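Local coordinates for AxyAgu115A (Amphibacillus xylanus NBRC 15112, PDB 6NPS), which is a family GH115 alpha-glucuronidase that probably hydrolyses glucuronic acid side groups of glucuronoxylan, a hemicellulose, at residues R221-G226 / K289-F294; H247-R252 / Q329-L334; G301-A306 / L352-E357. The protein carries 3 engineered substitutions. One frame throughout, in Å; residues are numbered along the deposited sequence.

Contact 1: residues R221-G226 / K289-F294; sequences RFNDDG and KRTGHF
D224 and R290 form a salt bridge between the loop 221-226 and helix 277-291. One carboxylate oxygen takes both terminal nitrogens of the guanidinium. D224 OD1 lies 3.0 Å from R290 NH1 and 3.1 Å from R290 NH2. Both hydrogen bonds are weak, because the N-H directions are bent to 127° at NH1 and 123° at NH2. The two planes are nearly parallel, 19° apart, but OD1 meets the guanidinium obliquely, out of its plane. R290 reaches this far because CG stands opposite the backbone N and the chain then runs extended to NE. On its way R290 NH1 passes 3.6 Å from N223 CB.

The second link goes through solvent. A single water donates to N223 OD1 at 3.0 Å and to T291 OG1 at 2.9 Å. It gives each of these oxygens a hydrogen-bond donor. Nearby, T291 CG2 packs 4.0 Å from N223 OD1. The amide nitrogen N223 ND2 is satisfied by E256 OE2, so the amide is held at both its oxygen and its nitrogen.

Both segments lie in the GH115 domain, a TIM barrel by family. Here the loop after strand 212-214 meets the helix that leads to strand 298-300. Within the loop, D224 N donates to R221 O. R221 N donates to D225 OD2 at 2.7 Å in a nearly straight bond, arriving from above the carboxylate plane. The aliphatic CB of D224 lies over one face of the R221 guanidinium, and R221 also makes a cation-pi contact with Y259. On the helix side, the carbonyl oxygen of T291 accepts from F294 N, closing a type I turn, and from N296 ND2.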
loop_
_atom_site.group_PDB
_atom_site.type_symbol
_atom_site.label_atom_id
_atom_site.label_comp_id
_atom_site.label_asym_id
_atom_site.label_seq_id
_atom_site.Cartn_x
_atom_site.Cartn_y
_atom_site.Cartn_z
ATOM N N ARG A 221 39.086 -18.293 17.311
ATOM C CA ARG A 221 40.243 -18.884 16.643
ATOM C C ARG A 221 40.407 -20.271 17.246
ATOM O O ARG A 221 40.906 -20.400 18.374
ATOM C CB ARG A 221 41.504 -18.042 16.853
ATOM C CG ARG A 221 41.485 -16.749 16.076
ATOM C CD ARG A 221 42.676 -15.874 16.460
ATOM N NE ARG A 221 42.610 -15.426 17.849
ATOM C CZ ARG A 221 43.665 -15.053 18.578
ATOM N NH1 ARG A 221 44.883 -15.051 18.050
ATOM N NH2 ARG A 221 43.506 -14.670 19.836
ATOM N N PHE A 222 39.990 -21.277 16.484
ATOM C CA PHE A 222 39.949 -22.632 16.993
ATOM C C PHE A 222 41.338 -23.067 17.438
ATOM O O PHE A 222 41.473 -23.715 18.480
ATOM C CB PHE A 222 39.394 -23.546 15.921
ATOM C CG PHE A 222 39.267 -24.995 16.342
ATOM C CD1 PHE A 222 38.179 -25.437 17.082
ATOM C CD2 PHE A 222 40.267 -25.914 15.992
ATOM C CE1 PHE A 222 38.066 -26.823 17.412
ATOM C CE2 PHE A 222 40.190 -27.249 16.359
ATOM C CZ PHE A 222 39.066 -27.714 17.045
ATOM N N ASN A 223 42.384 -22.661 16.699
ATOM C CA ASN A 223 43.765 -23.088 17.037
ATOM C C ASN A 223 44.349 -22.391 18.253
ATOM O O ASN A 223 45.418 -22.802 18.716
ATOM C CB ASN A 223 44.722 -22.856 15.871
ATOM C CG ASN A 223 44.379 -23.725 14.677
ATOM O OD1 ASN A 223 43.927 -24.867 14.836
ATOM N ND2 ASN A 223 44.546 -23.177 13.464
ATOM N N ASP A 224 43.673 -21.362 18.785
ATOM C CA ASP A 224 44.211 -20.513 19.836
ATOM C C ASP A 224 43.335 -20.393 21.076
ATOM O O ASP A 224 43.811 -19.844 22.077
ATOM C CB ASP A 224 44.451 -19.093 19.297
ATOM C CG ASP A 224 45.386 -19.068 18.085
ATOM O OD1 ASP A 224 46.628 -19.142 18.282
ATOM O OD2 ASP A 224 44.886 -18.966 16.941
ATOM N N ASP A 225 42.078 -20.857 21.039
ATOM C CA ASP A 225 41.077 -20.555 22.061
ATOM C C ASP A 225 40.864 -21.701 23.034
ATOM O O ASP A 225 39.860 -21.701 23.759
ATOM C CB ASP A 225 39.721 -20.228 21.418
ATOM C CG ASP A 225 39.698 -18.871 20.713
ATOM O OD1 ASP A 225 40.636 -18.055 20.919
ATOM O OD2 ASP A 225 38.722 -18.625 19.948
ATOM N N GLY A 226 41.747 -22.707 23.024
ATOM C CA GLY A 226 41.534 -23.934 23.759
ATOM C C GLY A 226 41.280 -23.790 25.242
ATOM O O GLY A 226 40.449 -24.528 25.791
ATOM N N LYS A 289 53.323 -25.519 9.801
ATOM C CA LYS A 289 54.216 -25.995 10.856
ATOM C C LYS A 289 53.488 -26.135 12.189
ATOM O O LYS A 289 53.840 -27.002 12.991
ATOM C CB LYS A 289 55.396 -25.040 11.023
ATOM C CG LYS A 289 56.459 -25.128 9.950
ATOM C CD LYS A 289 57.691 -24.297 10.355
ATOM C CE LYS A 289 58.787 -24.354 9.291
ATOM N NZ LYS A 289 60.027 -23.620 9.702
ATOM N N ARG A 290 52.480 -25.293 12.449
ATOM C CA ARG A 290 51.892 -25.254 13.786
ATOM C C ARG A 290 50.899 -26.394 14.013
ATOM O O ARG A 290 50.845 -26.959 15.109
ATOM C CB ARG A 290 51.224 -23.900 14.023
ATOM C CG ARG A 290 51.212 -23.475 15.474
ATOM C CD ARG A 290 50.276 -22.301 15.699
ATOM N NE ARG A 290 49.936 -22.152 17.109
ATOM C CZ ARG A 290 48.771 -21.681 17.543
ATOM N NH1 ARG A 290 47.846 -21.315 16.665
ATOM N NH2 ARG A 290 48.526 -21.584 18.842
ATOM N N THR A 291 50.069 -26.733 13.031
ATOM C CA THR A 291 49.107 -27.805 13.255
ATOM C C THR A 291 49.136 -28.855 12.146
ATOM O O THR A 291 48.229 -29.696 12.078
ATOM C CB THR A 291 47.672 -27.245 13.434
ATOM O OG1 THR A 291 47.217 -26.661 12.214
ATOM C CG2 THR A 291 47.642 -26.211 14.545
ATOM N N GLY A 292 50.178 -28.870 11.312
ATOM C CA GLY A 292 50.217 -29.828 10.220
ATOM C C GLY A 292 50.309 -31.281 10.657
ATOM O O GLY A 292 49.979 -32.179 9.870
ATOM N N HIS A 293 50.712 -31.542 11.889
ATOM C CA HIS A 293 50.876 -32.933 12.311
ATOM C C HIS A 293 49.626 -33.516 12.967
ATOM O O HIS A 293 49.619 -34.707 13.312
ATOM C CB HIS A 293 52.062 -33.062 13.259
ATOM C CG HIS A 293 51.928 -32.249 14.506
ATOM N ND1 HIS A 293 51.956 -30.870 14.506
ATOM C CD2 HIS A 293 51.779 -32.622 15.799
ATOM C CE1 HIS A 293 51.828 -30.429 15.744
ATOM N NE2 HIS A 293 51.722 -31.471 16.550
ATOM N N PHE A 294 48.580 -32.714 13.143
ATOM C CA PHE A 294 47.299 -33.210 13.614
ATOM C C PHE A 294 46.489 -33.717 12.429
ATOM O O PHE A 294 46.841 -33.501 11.269
ATOM C CB PHE A 294 46.549 -32.106 14.354
ATOM C CG PHE A 294 47.269 -31.592 15.557
ATOM C CD1 PHE A 294 47.370 -32.364 16.696
ATOM C CD2 PHE A 294 47.853 -30.328 15.550
ATOM C CE1 PHE A 294 48.045 -31.898 17.815
ATOM C CE2 PHE A 294 48.504 -29.848 16.662
ATOM C CZ PHE A 294 48.616 -30.644 17.800
HETATM O O HOH W 1 44.356 -26.674 12.492
#

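Contact 2: residues H247-R252 / Q329-L334; sequences HEPCLR and QTQNKL
C250 lies at the second position of a type I' beta turn, P249 to R252, and its CA is 7.3 Å from that of Q331 on helix 317-338. The turn belongs to the loop after strand 241-242 of the TIM barrel, and the helix follows strand 298-300. C250 also makes backbone hydrogen bonds with T299, so the turn borders the neighbouring strand as well as the helix. The turn's own bond, R252 N to P249 O, is weak. Both central residues, C250 and L251, have positive phi.

Q331 carries the helix side of the contact alone. Its chain is extended beyond CG and brings the amide to the proline. Q331 NE2 comes within 3.4 Å of P249 CB, and the two side chains meet at a slant. This is packing, with no hydrogen bond between the segments. The amide nitrogen gives an N-H to G301 O instead, which fixes the amide beside the ring. The amide oxygen is hydrogen-bonded too. Both polar ends of this buried glutamine are therefore satisfied.

C250 adds the sulfur. Its chi1 of -77° puts SG opposite the carbonyl carbon, alongside the glutamine's aliphatic part. C250 also packs on W284 of helix 277-291. Of the glutamine's methylene carbons, CG is closest to C250 SG, at 3.6 Å, and CB follows at 4.0 Å.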
loop_
_atom_site.group_PDB
_atom_site.type_symbol
_atom_site.label_atom_id
_atom_site.label_comp_id
_atom_site.label_asym_id
_atom_site.label_seq_id
_atom_site.Cartn_x
_atom_site.Cartn_y
_atom_site.Cartn_z
ATOM N N HIS A 247 37.617 -20.020 2.575
ATOM C CA HIS A 247 38.547 -18.921 2.683
ATOM C C HIS A 247 39.537 -19.026 3.806
ATOM O O HIS A 247 39.986 -18.037 4.277
ATOM C CB HIS A 247 37.843 -17.585 2.760
ATOM C CG HIS A 247 36.981 -17.404 3.954
ATOM N ND1 HIS A 247 37.352 -16.629 5.022
ATOM C CD2 HIS A 247 35.732 -17.824 4.220
ATOM C CE1 HIS A 247 36.390 -16.619 5.918
ATOM N NE2 HIS A 247 35.389 -17.332 5.450
ATOM N N GLU A 248 39.837 -20.221 4.267
ATOM C CA GLU A 248 40.782 -20.414 5.365
ATOM C C GLU A 248 41.841 -21.438 4.975
ATOM O O GLU A 248 41.928 -22.507 5.586
ATOM C CB GLU A 248 40.040 -20.825 6.639
ATOM C CG GLU A 248 39.034 -19.724 7.157
ATOM C CD GLU A 248 38.120 -20.253 8.271
ATOM O OE1 GLU A 248 37.395 -21.246 8.040
ATOM O OE2 GLU A 248 38.131 -19.691 9.388
ATOM N N PRO A 249 42.698 -21.124 3.998
ATOM C CA PRO A 249 43.701 -22.098 3.551
ATOM C C PRO A 249 44.878 -22.295 4.508
ATOM O O PRO A 249 45.218 -21.445 5.338
ATOM C CB PRO A 249 44.194 -21.515 2.226
ATOM C CG PRO A 249 43.925 -20.011 2.336
ATOM C CD PRO A 249 42.674 -19.910 3.136
ATOM N N CYS A 250 45.483 -23.484 4.375
ATOM C CA CYS A 250 46.762 -23.833 4.985
ATOM C C CYS A 250 46.687 -23.787 6.504
ATOM O O CYS A 250 47.630 -23.350 7.170
ATOM C CB CYS A 250 47.863 -22.899 4.491
ATOM S SG CYS A 250 48.339 -23.372 2.840
ATOM N N LEU A 251 45.554 -24.220 7.041
ATOM C CA LEU A 251 45.347 -24.463 8.478
ATOM C C LEU A 251 45.329 -23.169 9.296
ATOM O O LEU A 251 45.655 -23.157 10.494
ATOM C CB LEU A 251 46.385 -25.448 9.029
ATOM C CG LEU A 251 46.453 -26.780 8.267
ATOM C CD1 LEU A 251 47.575 -27.672 8.840
ATOM C CD2 LEU A 251 45.068 -27.532 8.280
ATOM N N ARG A 252 44.927 -22.080 8.648
ATOM C CA ARG A 252 44.807 -20.758 9.253
ATOM C C ARG A 252 43.334 -20.377 9.278
ATOM O O ARG A 252 42.753 -20.120 8.214
ATOM C CB ARG A 252 45.585 -19.740 8.429
ATOM C CG ARG A 252 47.105 -19.934 8.568
ATOM C CD ARG A 252 47.549 -19.625 9.980
ATOM N NE ARG A 252 48.948 -19.207 9.981
ATOM C CZ ARG A 252 49.646 -18.882 11.069
ATOM N NH1 ARG A 252 49.088 -18.921 12.278
ATOM N NH2 ARG A 252 50.921 -18.516 10.944
ATOM N N GLN A 329 50.007 -23.646 -6.539
ATOM C CA GLN A 329 51.355 -24.168 -6.730
ATOM C C GLN A 329 52.235 -23.892 -5.514
ATOM O O GLN A 329 53.044 -24.745 -5.116
ATOM C CB GLN A 329 51.972 -23.559 -7.986
ATOM C CG GLN A 329 51.821 -24.407 -9.230
ATOM C CD GLN A 329 53.020 -24.299 -10.136
ATOM O OE1 GLN A 329 53.463 -25.285 -10.729
ATOM N NE2 GLN A 329 53.562 -23.092 -10.246
ATOM N N THR A 330 52.093 -22.703 -4.917
ATOM C CA THR A 330 52.872 -22.342 -3.729
ATOM C C THR A 330 52.464 -23.191 -2.526
ATOM O O THR A 330 53.318 -23.720 -1.801
ATOM C CB THR A 330 52.682 -20.849 -3.403
ATOM O OG1 THR A 330 53.045 -20.037 -4.530
ATOM C CG2 THR A 330 53.528 -20.450 -2.208
ATOM N N GLN A 331 51.153 -23.308 -2.290
ATOM C CA GLN A 331 50.666 -24.042 -1.131
ATOM C C GLN A 331 51.121 -25.497 -1.169
ATOM O O GLN A 331 51.624 -26.023 -0.165
ATOM C CB GLN A 331 49.147 -23.915 -1.055
ATOM C CG GLN A 331 48.660 -22.530 -0.616
ATOM C CD GLN A 331 47.208 -22.314 -0.933
ATOM O OE1 GLN A 331 46.664 -22.967 -1.816
ATOM N NE2 GLN A 331 46.564 -21.382 -0.233
ATOM N N ASN A 332 51.037 -26.145 -2.339
ATOM C CA ASN A 332 51.492 -27.531 -2.433
ATOM C C ASN A 332 52.957 -27.669 -2.075
ATOM O O ASN A 332 53.365 -28.668 -1.462
ATOM C CB ASN A 332 51.247 -28.073 -3.830
ATOM C CG ASN A 332 49.821 -28.577 -3.998
ATOM O OD1 ASN A 332 49.092 -28.778 -3.011
ATOM N ND2 ASN A 332 49.411 -28.760 -5.245
ATOM N N LYS A 333 53.767 -26.686 -2.485
ATOM C CA LYS A 333 55.208 -26.688 -2.195
ATOM C C LYS A 333 55.450 -26.608 -0.690
ATOM O O LYS A 333 56.273 -27.343 -0.142
ATOM C CB LYS A 333 55.902 -25.526 -2.905
ATOM C CG LYS A 333 57.309 -25.842 -3.387
ATOM C CD LYS A 333 58.210 -24.622 -3.299
ATOM C CE LYS A 333 59.667 -25.024 -3.131
ATOM N NZ LYS A 333 60.518 -23.872 -2.724
ATOM N N LEU A 334 54.725 -25.709 -0.033
ATOM C CA LEU A 334 54.753 -25.606 1.423
ATOM C C LEU A 334 54.319 -26.914 2.090
ATOM O O LEU A 334 54.976 -27.403 3.022
ATOM C CB LEU A 334 53.870 -24.447 1.856
ATOM C CG LEU A 334 54.414 -23.049 1.554
ATOM C CD1 LEU A 334 53.353 -22.084 2.084
ATOM C CD2 LEU A 334 55.784 -22.852 2.186
#

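Contact 3: residues G301-A306 / L352-E357; sequences GMRGEA and LYKEVE
R303 NE donates to E355 OE2 at 2.7 Å, with an N-H...O angle of 161°. R303 NH2 gives a longer bond of 3.3 Å to E355 OE1, using the syn lone pair of that oxygen. The arginine thus grips the carboxylate side-on. Both oxygens lie near the guanidinium plane, but the two groups are turned 40° apart. The bend of R303 at chi3 (82°) turns NE and NH2 to the glutamate. E355 bends at chi2, which folds its carboxylate back to the arginine.

Y353 CD2 sits over one face of the guanidinium, 3.9 Å from R303 NH1. The planes are almost perpendicular, so the ring turns its edge to that face. Y353 OH bonds to N386 and to a glycerol, probably from the crystallisation liquor. V356 CG2 touches R303 CD at 3.7 Å and packs the aliphatic part of the chain. R303 NH1 makes a further salt bridge with D307.

These loops follow strands 298-300 and 348-351, at the C-terminal end of a TIM barrel, where the active sites of such barrels lie. A leucine in place of R303 would probably leave E355 and D307 without their cationic mate and Y353 without the group under its edge. The chemistry implies a buried guanidinium fixed in rotation by two carboxylates, its charge probably balanced by them.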
loop_
_atom_site.group_PDB
_atom_site.type_symbol
_atom_site.label_atom_id
_atom_site.label_comp_id
_atom_site.label_asym_id
_atom_site.label_seq_id
_atom_site.Cartn_x
_atom_site.Cartn_y
_atom_site.Cartn_z
ATOM N N GLY A 301 43.826 -22.880 -2.083
ATOM C CA GLY A 301 43.166 -21.776 -2.750
ATOM C C GLY A 301 43.278 -20.490 -1.941
ATOM O O GLY A 301 44.003 -20.422 -0.948
ATOM N N MET A 302 42.508 -19.465 -2.358
ATOM C CA MET A 302 42.484 -18.202 -1.619
ATOM C C MET A 302 41.319 -17.276 -1.968
ATOM O O MET A 302 41.291 -16.699 -3.061
ATOM C CB MET A 302 43.792 -17.448 -1.848
ATOM C CG MET A 302 44.089 -16.420 -0.777
ATOM S SD MET A 302 45.354 -15.265 -1.345
ATOM C CE MET A 302 45.350 -14.050 -0.005
ATOM N N ARG A 303 40.433 -17.058 -0.997
ATOM C CA ARG A 303 39.298 -16.150 -1.148
ATOM C C ARG A 303 39.492 -14.979 -0.175
ATOM O O ARG A 303 40.300 -15.073 0.748
ATOM C CB ARG A 303 37.984 -16.872 -0.857
ATOM C CG ARG A 303 37.418 -17.633 -2.046
ATOM C CD ARG A 303 36.005 -18.118 -1.769
ATOM N NE ARG A 303 35.013 -17.071 -1.998
ATOM C CZ ARG A 303 34.227 -16.567 -1.053
ATOM N NH1 ARG A 303 34.315 -17.013 0.193
ATOM N NH2 ARG A 303 33.353 -15.616 -1.351
ATOM N N GLY A 304 38.762 -13.883 -0.375
ATOM C CA GLY A 304 38.893 -12.732 0.492
ATOM C C GLY A 304 38.479 -13.048 1.918
ATOM O O GLY A 304 37.847 -14.070 2.220
ATOM N N GLU A 305 38.846 -12.132 2.814
ATOM C CA GLU A 305 38.575 -12.303 4.235
ATOM C C GLU A 305 37.107 -12.052 4.556
ATOM O O GLU A 305 36.479 -11.135 4.010
ATOM C CB GLU A 305 39.451 -11.364 5.055
ATOM C CG GLU A 305 40.898 -11.777 5.087
ATOM C CD GLU A 305 41.723 -10.866 5.957
ATOM O OE1 GLU A 305 41.475 -9.637 5.936
ATOM O OE2 GLU A 305 42.601 -11.380 6.676
ATOM N N ALA A 306 36.574 -12.871 5.468
ATOM C CA ALA A 306 35.173 -12.813 5.880
ATOM C C ALA A 306 34.240 -12.970 4.677
ATOM O O ALA A 306 33.370 -12.130 4.423
ATOM C CB ALA A 306 34.876 -11.521 6.650
ATOM N N LEU A 352 35.079 -25.010 -4.667
ATOM C CA LEU A 352 34.497 -24.274 -5.792
ATOM C C LEU A 352 33.268 -23.487 -5.327
ATOM O O LEU A 352 32.167 -23.646 -5.838
ATOM C CB LEU A 352 34.147 -25.228 -6.925
ATOM C CG LEU A 352 35.309 -26.132 -7.288
ATOM C CD1 LEU A 352 34.950 -26.985 -8.486
ATOM C CD2 LEU A 352 36.581 -25.327 -7.539
ATOM N N TYR A 353 33.483 -22.628 -4.320
ATOM C CA TYR A 353 32.399 -21.919 -3.633
ATOM C C TYR A 353 32.135 -20.570 -4.294
ATOM O O TYR A 353 33.069 -19.794 -4.506
ATOM C CB TYR A 353 32.725 -21.709 -2.143
ATOM C CG TYR A 353 31.615 -21.049 -1.316
ATOM C CD1 TYR A 353 30.369 -21.678 -1.139
ATOM C CD2 TYR A 353 31.801 -19.797 -0.730
ATOM C CE1 TYR A 353 29.361 -21.084 -0.398
ATOM C CE2 TYR A 353 30.806 -19.187 0.029
ATOM C CZ TYR A 353 29.571 -19.839 0.189
ATOM O OH TYR A 353 28.549 -19.258 0.924
ATOM N N LYS A 354 30.845 -20.299 -4.583
ATOM C CA LYS A 354 30.335 -19.072 -5.204
ATOM C C LYS A 354 31.109 -18.697 -6.464
ATOM O O LYS A 354 31.117 -19.455 -7.442
ATOM C CB LYS A 354 30.356 -17.905 -4.210
ATOM C CG LYS A 354 29.120 -17.830 -3.318
ATOM C CD LYS A 354 29.436 -17.070 -2.048
ATOM C CE LYS A 354 28.191 -16.495 -1.410
ATOM N NZ LYS A 354 27.792 -15.231 -2.090
ATOM N N GLU A 355 31.785 -17.537 -6.440
ATOM C CA GLU A 355 32.469 -17.052 -7.628
ATOM C C GLU A 355 33.589 -17.975 -8.091
ATOM O O GLU A 355 34.071 -17.815 -9.218
ATOM C CB GLU A 355 33.023 -15.634 -7.366
ATOM C CG GLU A 355 34.350 -15.600 -6.590
ATOM C CD GLU A 355 34.156 -15.607 -5.061
ATOM O OE1 GLU A 355 32.991 -15.492 -4.585
ATOM O OE2 GLU A 355 35.174 -15.734 -4.334
ATOM N N VAL A 356 34.021 -18.930 -7.259
ATOM C CA VAL A 356 35.161 -19.773 -7.629
ATOM C C VAL A 356 34.765 -20.815 -8.685
ATOM O O VAL A 356 35.596 -21.192 -9.531
ATOM C CB VAL A 356 35.780 -20.448 -6.381
ATOM C CG1 VAL A 356 37.071 -21.197 -6.771
ATOM C CG2 VAL A 356 36.057 -19.424 -5.266
ATOM N N GLU A 357 33.517 -21.314 -8.647
ATOM C CA GLU A 357 33.039 -22.261 -9.663
ATOM C C GLU A 357 33.258 -21.756 -11.090
ATOM O O GLU A 357 33.784 -22.525 -11.912
ATOM C CB GLU A 357 31.558 -22.614 -9.408
ATOM C CG GLU A 357 31.043 -23.862 -10.168
ATOM C CD GLU A 357 29.536 -24.153 -9.957
ATOM O OE1 GLU A 357 28.701 -23.300 -10.346
ATOM O OE2 GLU A 357 29.188 -25.245 -9.420
#

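All three contacts lie in the TIM-barrel region. Contacts 2 and 3 are buried, while contact 1 is only partly so and includes a water. The chemistry differs: a salt bridge with weak, bent hydrogen bonds and a water link in contact 1, packing round a buried glutamine with no bond across in contact 2, a side-on ion pair in contact 3. Contacts 2 and 3 use different elements, but the loop of contact 3 lies between strand 298-300 and the helix of contact 2. They are joined through the glutamine amide and the carbonyl of G301. Contact 1 packs on contact 2 through L251, which meets N223, T291 and G292. Contacts 1 and 3 do not touch; their nearest atoms are about 11 Å apart.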